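Local atomic coordinates of aminotransferase, classes I and II (Silicibacter pomeroyi DSS-3, PDB entry 3H14), a protein that probably catalyses pyridoxal phosphate-dependent amino-group transfer, consistent with conversion of L-aspartate and 2-oxoglutarate to oxaloacetate and L-glutamate. Residues 138-143 against 158-163; 118-123 against 130-135. All blocks are in the same frame, centred on the assembly; numbering follows the deposited sequence.

Interaction 1: residues 138-143 against 158-163; sequences VPVDLP and AGLDLA
Val140 and Leu142 meet Leu160 and Leu162 through aliphatic groups alone, and no ring, carboxylate or guanidinium plane takes part in the touching. The one flat side-chain group of strand 138-143, the Asp141 carboxylate, lies on the other face, in a salt bridge with Arg129, beside the puckered ring of Pro139, which packs on Ile120. On the apolar face, Leu160 stretches CD1 out to its full length, chi2 -180°, and lays that methyl against two partners. It comes within 3.8 Å of Val140 CG1, and Leu160 CD1 lies only 3.4 Å from Leu142 CD2, a pair tighter than ordinary van der Waals contact. In both cases the side chains slide past each other in opposite directions and meet at these end methyls. Leu142 does not start out aimed at the loop; it is the end of its side chain that swings nearer.

The strand is the edge of the seven-stranded sheet in the large domain typical of class I aminotransferases, and its backbone bonds to Val118 and Ile120 tie it to the next strand inward. Residues 158-163, which lead from helix 154-157 into strand 164-168, pass across the sheet face turned away from helix 126-134. Their extended backbone sets Leu160 and Leu162 on the same side, with exposed Asp161 between them.

Val140 is held by both leucines, one to each branch. With CG1 opposite the backbone N, chi1 -180°, its CG2 is left for Leu162, whose CD2 stands 4.0 Å from Val140 CG2 and equally far from Val140 CB. A beta-branched valine suits this place because it keeps the strand extended while offering two methyls close to the backbone, whereas the longer leucines bridge the gap from a loop whose backbone comes no nearer, CA to CA, than the 8.3 Å from Val140 CA to Leu162 CA.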
ATOM      1  N   VAL A 138      -5.163   3.101 -19.447  1.00 18.62           N
ATOM      2  CA  VAL A 138      -3.760   3.116 -19.862  1.00 18.87           C
ATOM      3  C   VAL A 138      -2.864   3.601 -18.727  1.00 17.84           C
ATOM      4  O   VAL A 138      -2.741   4.814 -18.457  1.00 17.43           O
ATOM      5  CB  VAL A 138      -3.552   3.964 -21.108  1.00 19.58           C
ATOM      6  CG1 VAL A 138      -2.034   3.977 -21.473  1.00 21.42           C
ATOM      7  CG2 VAL A 138      -4.429   3.456 -22.273  1.00 19.97           C
ATOM      8  N   PRO A 139      -2.195   2.654 -18.047  1.00 17.64           N
ATOM      9  CA  PRO A 139      -1.290   3.104 -17.008  1.00 18.02           C
ATOM     10  C   PRO A 139      -0.040   3.705 -17.644  1.00 18.00           C
ATOM     11  O   PRO A 139       0.411   3.231 -18.662  1.00 19.47           O
ATOM     12  CB  PRO A 139      -1.015   1.821 -16.202  1.00 18.18           C
ATOM     13  CG  PRO A 139      -1.229   0.704 -17.188  1.00 18.53           C
ATOM     14  CD  PRO A 139      -2.208   1.195 -18.203  1.00 18.00           C
ATOM     15  N   VAL A 140       0.451   4.804 -17.085  1.00 18.68           N
ATOM     16  CA  VAL A 140       1.652   5.483 -17.562  1.00 18.91           C
ATOM     17  C   VAL A 140       2.610   5.494 -16.362  1.00 19.29           C
ATOM     18  O   VAL A 140       2.474   6.283 -15.438  1.00 19.17           O
ATOM     19  CB  VAL A 140       1.353   6.910 -18.093  1.00 17.63           C
ATOM     20  CG1 VAL A 140       2.638   7.606 -18.597  1.00 20.65           C
ATOM     21  CG2 VAL A 140       0.345   6.847 -19.254  1.00 19.71           C
ATOM     22  N   ASP A 141       3.577   4.588 -16.374  1.00 20.97           N
ATOM     23  CA  ASP A 141       4.567   4.535 -15.300  1.00 21.29           C
ATOM     24  C   ASP A 141       5.466   5.741 -15.418  1.00 21.90           C
ATOM     25  O   ASP A 141       5.917   6.073 -16.514  1.00 23.06           O
ATOM     26  CB  ASP A 141       5.401   3.241 -15.342  1.00 23.33           C
ATOM     27  CG  ASP A 141       4.677   2.038 -14.711  1.00 26.70           C
ATOM     28  OD1 ASP A 141       4.196   2.156 -13.569  1.00 32.23           O
ATOM     29  OD2 ASP A 141       4.643   0.966 -15.346  1.00 33.33           O
ATOM     30  N   LEU A 142       5.669   6.410 -14.291  1.00 20.00           N
ATOM     31  CA  LEU A 142       6.530   7.556 -14.137  1.00 19.84           C
ATOM     32  C   LEU A 142       7.744   7.100 -13.317  1.00 20.01           C
ATOM     33  O   LEU A 142       7.646   6.938 -12.108  1.00 18.87           O
ATOM     34  CB  LEU A 142       5.804   8.651 -13.374  1.00 19.91           C
ATOM     35  CG  LEU A 142       4.373   8.988 -13.841  1.00 20.54           C
ATOM     36  CD1 LEU A 142       3.830  10.038 -12.958  1.00 20.46           C
ATOM     37  CD2 LEU A 142       4.399   9.449 -15.298  1.00 19.39           C
ATOM     38  N   PRO A 143       8.883   6.889 -13.979  1.00 21.27           N
ATOM     39  CA  PRO A 143      10.118   6.536 -13.232  1.00 21.65           C
ATOM     40  C   PRO A 143      10.545   7.650 -12.295  1.00 21.67           C
ATOM     41  O   PRO A 143      10.929   8.730 -12.738  1.00 22.35           O
ATOM     42  CB  PRO A 143      11.155   6.282 -14.335  1.00 22.28           C
ATOM     43  CG  PRO A 143      10.345   6.108 -15.599  1.00 23.11           C
ATOM     44  CD  PRO A 143       9.114   6.970 -15.428  1.00 21.63           C
ATOM     45  N   ALA A 158       4.871  16.725 -16.582  1.00 21.90           N
ATOM     46  CA  ALA A 158       4.691  17.939 -17.363  1.00 21.53           C
ATOM     47  C   ALA A 158       4.658  17.685 -18.860  1.00 20.94           C
ATOM     48  O   ALA A 158       4.006  18.425 -19.603  1.00 20.67           O
ATOM     49  CB  ALA A 158       5.790  18.993 -16.983  1.00 21.74           C
ATOM     50  N   GLY A 159       5.303  16.620 -19.317  1.00 19.43           N
ATOM     51  CA  GLY A 159       5.346  16.310 -20.737  1.00 19.43           C
ATOM     52  C   GLY A 159       4.299  15.336 -21.225  1.00 19.21           C
ATOM     53  O   GLY A 159       4.309  14.965 -22.401  1.00 18.31           O
ATOM     54  N   LEU A 160       3.378  14.967 -20.321  1.00 20.07           N
ATOM     55  CA  LEU A 160       2.476  13.861 -20.524  1.00 19.35           C
ATOM     56  C   LEU A 160       1.006  14.315 -20.436  1.00 19.49           C
ATOM     57  O   LEU A 160       0.625  15.033 -19.524  1.00 19.17           O
ATOM     58  CB  LEU A 160       2.727  12.783 -19.451  1.00 19.67           C
ATOM     59  CG  LEU A 160       4.116  12.111 -19.419  1.00 20.50           C
ATOM     60  CD1 LEU A 160       4.214  11.054 -18.309  1.00 17.54           C
ATOM     61  CD2 LEU A 160       4.445  11.505 -20.756  1.00 22.57           C
ATOM     62  N   ASP A 161       0.199  13.808 -21.360  1.00 21.14           N
ATOM     63  CA  ASP A 161      -1.227  14.096 -21.409  1.00 22.59           C
ATOM     64  C   ASP A 161      -1.858  13.023 -20.580  1.00 22.33           C
ATOM     65  O   ASP A 161      -1.935  11.875 -21.002  1.00 23.83           O
ATOM     66  CB  ASP A 161      -1.739  14.032 -22.840  1.00 23.09           C
ATOM     67  CG  ASP A 161      -3.202  14.332 -22.938  1.00 27.50           C
ATOM     68  OD1 ASP A 161      -3.594  15.428 -22.481  1.00 31.98           O
ATOM     69  OD2 ASP A 161      -3.951  13.473 -23.428  1.00 31.88           O
ATOM     70  N   LEU A 162      -2.229  13.380 -19.365  1.00 21.71           N
ATOM     71  CA  LEU A 162      -2.779  12.420 -18.420  1.00 20.67           C
ATOM     72  C   LEU A 162      -4.170  12.841 -18.025  1.00 19.69           C
ATOM     73  O   LEU A 162      -4.410  13.999 -17.692  1.00 20.67           O
ATOM     74  CB  LEU A 162      -1.932  12.343 -17.142  1.00 20.08           C
ATOM     75  CG  LEU A 162      -0.489  11.843 -17.221  1.00 18.58           C
ATOM     76  CD1 LEU A 162       0.098  11.911 -15.848  1.00 19.06           C
ATOM     77  CD2 LEU A 162      -0.451  10.435 -17.791  1.00 17.80           C
ATOM     78  N   ALA A 163      -5.044  11.857 -17.942  1.00 20.05           N
ATOM     79  CA  ALA A 163      -6.424  12.038 -17.451  1.00 19.42           C
ATOM     80  C   ALA A 163      -6.472  11.994 -15.929  1.00 19.78           C
ATOM     81  O   ALA A 163      -7.355  12.590 -15.294  1.00 20.40           O
ATOM     82  CB  ALA A 163      -7.319  10.935 -18.073  1.00 19.46           C
TER

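Interaction 2: residues 118-123 against 130-135; sequences VGIGAP and QILRAL
Leu132, the side chain that meets Val118 and Ile120, belongs to the last turn of helix 126-134, where the shortest polar bond runs from Ala134 N to Gln130 O at 2.8 Å. One residue on, Leu135 N reaches Ile131 O at 3.2 Å, with a weak second bond to the carbonyl oxygen of Leu132, and there the helix ends.

From this turn Leu132 drops toward strand 117-122 and straddles Val118. The two side chains cross at about a right angle: Leu132 CD2 lies 3.8 Å from Val118 CG2, while Leu132 CD1 rests 4.0 Å from Val118 CB and reaches the other valine methyl too. Ile120 arrives differently, tip to tip, with its CG2 4.1 Å from Leu132 CD1. Its CG1 takes the crowded position between the backbone N and the carbonyl carbon, chi1 52°, which leaves the CG2 methyl to face the leucine.

Strand 117-122, this helix and strand 138-143 form a beta-alpha-beta unit of the large-domain sheet, and the contact seats the helix on the first of its two strands. Phe108 of helix 100-111 and Pro139 of the second strand also pack on Leu132. Beta-branched residues suit the strand, being short and broad, and a leucine suits the helix because its fork hangs far enough down to span two strand residues. Cutting Leu132 back to an alanine is likely to leave Val118 and Ile120 without their shared partner and to open a gap between helix and sheet. All three side chains are buried and wholly apolar, so the helix is held here by shape and the exclusion of water, while polar bonds fix its backbone turn and, through Gln130 to Asp12 and Arg133 to Ser7, tie its outer side to the N-terminal segment.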
ATOM      1  N   VAL A 118      -3.379   7.274 -17.031  1.00 18.51           N
ATOM      2  CA  VAL A 118      -3.314   7.575 -15.612  1.00 17.88           C
ATOM      3  C   VAL A 118      -1.862   7.379 -15.167  1.00 17.75           C
ATOM      4  O   VAL A 118      -1.335   6.287 -15.327  1.00 15.60           O
ATOM      5  CB  VAL A 118      -4.261   6.653 -14.816  1.00 17.57           C
ATOM      6  CG1 VAL A 118      -4.212   6.987 -13.329  1.00 18.16           C
ATOM      7  CG2 VAL A 118      -5.705   6.761 -15.393  1.00 19.13           C
ATOM      8  N   GLY A 119      -1.260   8.445 -14.640  1.00 17.89           N
ATOM      9  CA  GLY A 119       0.148   8.465 -14.212  1.00 18.94           C
ATOM     10  C   GLY A 119       0.305   7.785 -12.858  1.00 19.38           C
ATOM     11  O   GLY A 119      -0.437   8.084 -11.906  1.00 18.61           O
ATOM     12  N   ILE A 120       1.283   6.882 -12.764  1.00 19.33           N
ATOM     13  CA  ILE A 120       1.591   6.163 -11.517  1.00 19.87           C
ATOM     14  C   ILE A 120       3.104   6.055 -11.374  1.00 18.46           C
ATOM     15  O   ILE A 120       3.791   5.740 -12.334  1.00 18.92           O
ATOM     16  CB  ILE A 120       0.972   4.743 -11.510  1.00 19.81           C
ATOM     17  CG1 ILE A 120       1.344   3.969 -12.776  1.00 21.26           C
ATOM     18  CG2 ILE A 120      -0.583   4.837 -11.425  1.00 21.82           C
ATOM     19  CD1 ILE A 120       0.752   2.569 -12.883  1.00 22.63           C
ATOM     20  N   GLY A 121       3.629   6.367 -10.208  1.00 18.31           N
ATOM     21  CA  GLY A 121       5.103   6.283  -9.991  1.00 18.09           C
ATOM     22  C   GLY A 121       5.625   4.875 -10.040  1.00 18.56           C
ATOM     23  O   GLY A 121       4.941   3.940  -9.608  1.00 18.47           O
ATOM     24  N   ALA A 122       6.846   4.687 -10.562  1.00 17.67           N
ATOM     25  CA  ALA A 122       7.506   3.392 -10.547  1.00 16.89           C
ATOM     26  C   ALA A 122       8.819   3.690  -9.833  1.00 17.55           C
ATOM     27  O   ALA A 122       9.550   4.543 -10.300  1.00 18.70           O
ATOM     28  CB  ALA A 122       7.767   2.878 -11.983  1.00 17.14           C
ATOM     29  N   PRO A 123       9.113   3.040  -8.687  1.00 17.53           N
ATOM     30  CA  PRO A 123       8.421   1.895  -8.089  1.00 17.65           C
ATOM     31  C   PRO A 123       7.103   2.281  -7.478  1.00 17.14           C
ATOM     32  O   PRO A 123       6.948   3.398  -6.960  1.00 17.30           O
ATOM     33  CB  PRO A 123       9.376   1.448  -6.966  1.00 17.76           C
ATOM     34  CG  PRO A 123      10.108   2.735  -6.595  1.00 16.94           C
ATOM     35  CD  PRO A 123      10.268   3.475  -7.874  1.00 17.53           C
ATOM     36  N   GLN A 130      -2.005  -3.002 -13.196  1.00 19.31           N
ATOM     37  CA  GLN A 130      -2.799  -4.128 -13.621  1.00 18.75           C
ATOM     38  C   GLN A 130      -4.304  -3.846 -13.602  1.00 17.72           C
ATOM     39  O   GLN A 130      -5.015  -4.239 -14.525  1.00 16.48           O
ATOM     40  CB  GLN A 130      -2.503  -5.389 -12.766  1.00 19.62           C
ATOM     41  CG  GLN A 130      -1.021  -5.835 -12.721  1.00 22.16           C
ATOM     42  CD  GLN A 130      -0.419  -6.160 -14.075  1.00 26.67           C
ATOM     43  OE1 GLN A 130      -1.112  -6.591 -14.999  1.00 29.11           O
ATOM     44  NE2 GLN A 130       0.895  -5.958 -14.198  1.00 27.63           N
ATOM     45  N   ILE A 131      -4.777  -3.240 -12.531  1.00 16.79           N
ATOM     46  CA  ILE A 131      -6.201  -2.841 -12.404  1.00 17.38           C
ATOM     47  C   ILE A 131      -6.556  -1.826 -13.482  1.00 16.96           C
ATOM     48  O   ILE A 131      -7.592  -1.938 -14.109  1.00 18.05           O
ATOM     49  CB  ILE A 131      -6.524  -2.251 -11.031  1.00 16.90           C
ATOM     50  CG1 ILE A 131      -6.408  -3.311  -9.946  1.00 15.84           C
ATOM     51  CG2 ILE A 131      -7.976  -1.617 -10.988  1.00 16.63           C
ATOM     52  CD1 ILE A 131      -6.496  -2.731  -8.493  1.00 18.09           C
ATOM     53  N   LEU A 132      -5.691  -0.841 -13.720  1.00 17.23           N
ATOM     54  CA  LEU A 132      -5.930   0.101 -14.825  1.00 17.17           C
ATOM     55  C   LEU A 132      -6.063  -0.571 -16.183  1.00 18.59           C
ATOM     56  O   LEU A 132      -7.029  -0.355 -16.926  1.00 15.66           O
ATOM     57  CB  LEU A 132      -4.861   1.180 -14.838  1.00 17.46           C
ATOM     58  CG  LEU A 132      -4.976   2.226 -13.727  1.00 16.21           C
ATOM     59  CD1 LEU A 132      -3.628   2.950 -13.482  1.00 15.46           C
ATOM     60  CD2 LEU A 132      -6.073   3.277 -14.022  1.00 15.82           C
ATOM     61  N   ARG A 133      -5.140  -1.477 -16.490  1.00 19.16           N
ATOM     62  CA  ARG A 133      -5.186  -2.217 -17.746  1.00 21.43           C
ATOM     63  C   ARG A 133      -6.421  -3.133 -17.839  1.00 20.13           C
ATOM     64  O   ARG A 133      -7.057  -3.247 -18.908  1.00 20.96           O
ATOM     65  CB  ARG A 133      -3.915  -3.083 -17.836  1.00 21.53           C
ATOM     66  CG  ARG A 133      -3.616  -3.621 -19.191  1.00 27.24           C
ATOM     67  CD  ARG A 133      -2.414  -4.634 -19.194  1.00 28.58           C
ATOM     68  NE  ARG A 133      -2.215  -5.206 -20.534  1.00 36.18           N
ATOM     69  CZ  ARG A 133      -3.011  -6.126 -21.079  1.00 35.73           C
ATOM     70  NH1 ARG A 133      -4.029  -6.608 -20.379  1.00 39.14           N
ATOM     71  NH2 ARG A 133      -2.774  -6.573 -22.311  1.00 35.33           N
ATOM     72  N   ALA A 134      -6.725  -3.808 -16.737  1.00 19.59           N
ATOM     73  CA  ALA A 134      -7.890  -4.718 -16.639  1.00 20.20           C
ATOM     74  C   ALA A 134      -9.226  -4.030 -16.932  1.00 19.53           C
ATOM     75  O   ALA A 134     -10.175  -4.674 -17.385  1.00 19.16           O
ATOM     76  CB  ALA A 134      -7.954  -5.363 -15.265  1.00 19.92           C
ATOM     77  N   LEU A 135      -9.262  -2.734 -16.680  1.00 18.94           N
ATOM     78  CA  LEU A 135     -10.436  -1.888 -16.935  1.00 19.00           C
ATOM     79  C   LEU A 135     -10.430  -1.158 -18.297  1.00 19.15           C
ATOM     80  O   LEU A 135     -11.311  -0.316 -18.586  1.00 17.65           O
ATOM     81  CB  LEU A 135     -10.528  -0.860 -15.811  1.00 19.74           C
ATOM     82  CG  LEU A 135     -10.909  -1.484 -14.468  1.00 19.63           C
ATOM     83  CD1 LEU A 135     -10.873  -0.397 -13.348  1.00 19.32           C
ATOM     84  CD2 LEU A 135     -12.257  -2.153 -14.497  1.00 19.28           C
TER

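How the interactions relate
Interaction 2 is the core contact, with every touching residue buried; interaction 1 lies farther from the chain's centre, and two of its four touching residues, Val140 and Leu160, are partly exposed. They work on opposite faces of the same sheet, whose neighbouring strands 117-122 and 138-143 join them directly: Leu142 N to Ile120 O and Leu142 O to Ala122 N, each 2.8 Å, are probable hydrogen bonds. Leu162 CD2 also packs over the strand at Gly119 N, 3.8 Å away. Both contacts are aliphatic, but interaction 2 seats a helix through one forked leucine, whereas interaction 1 spreads its methyls over two loop leucines against the edge strand.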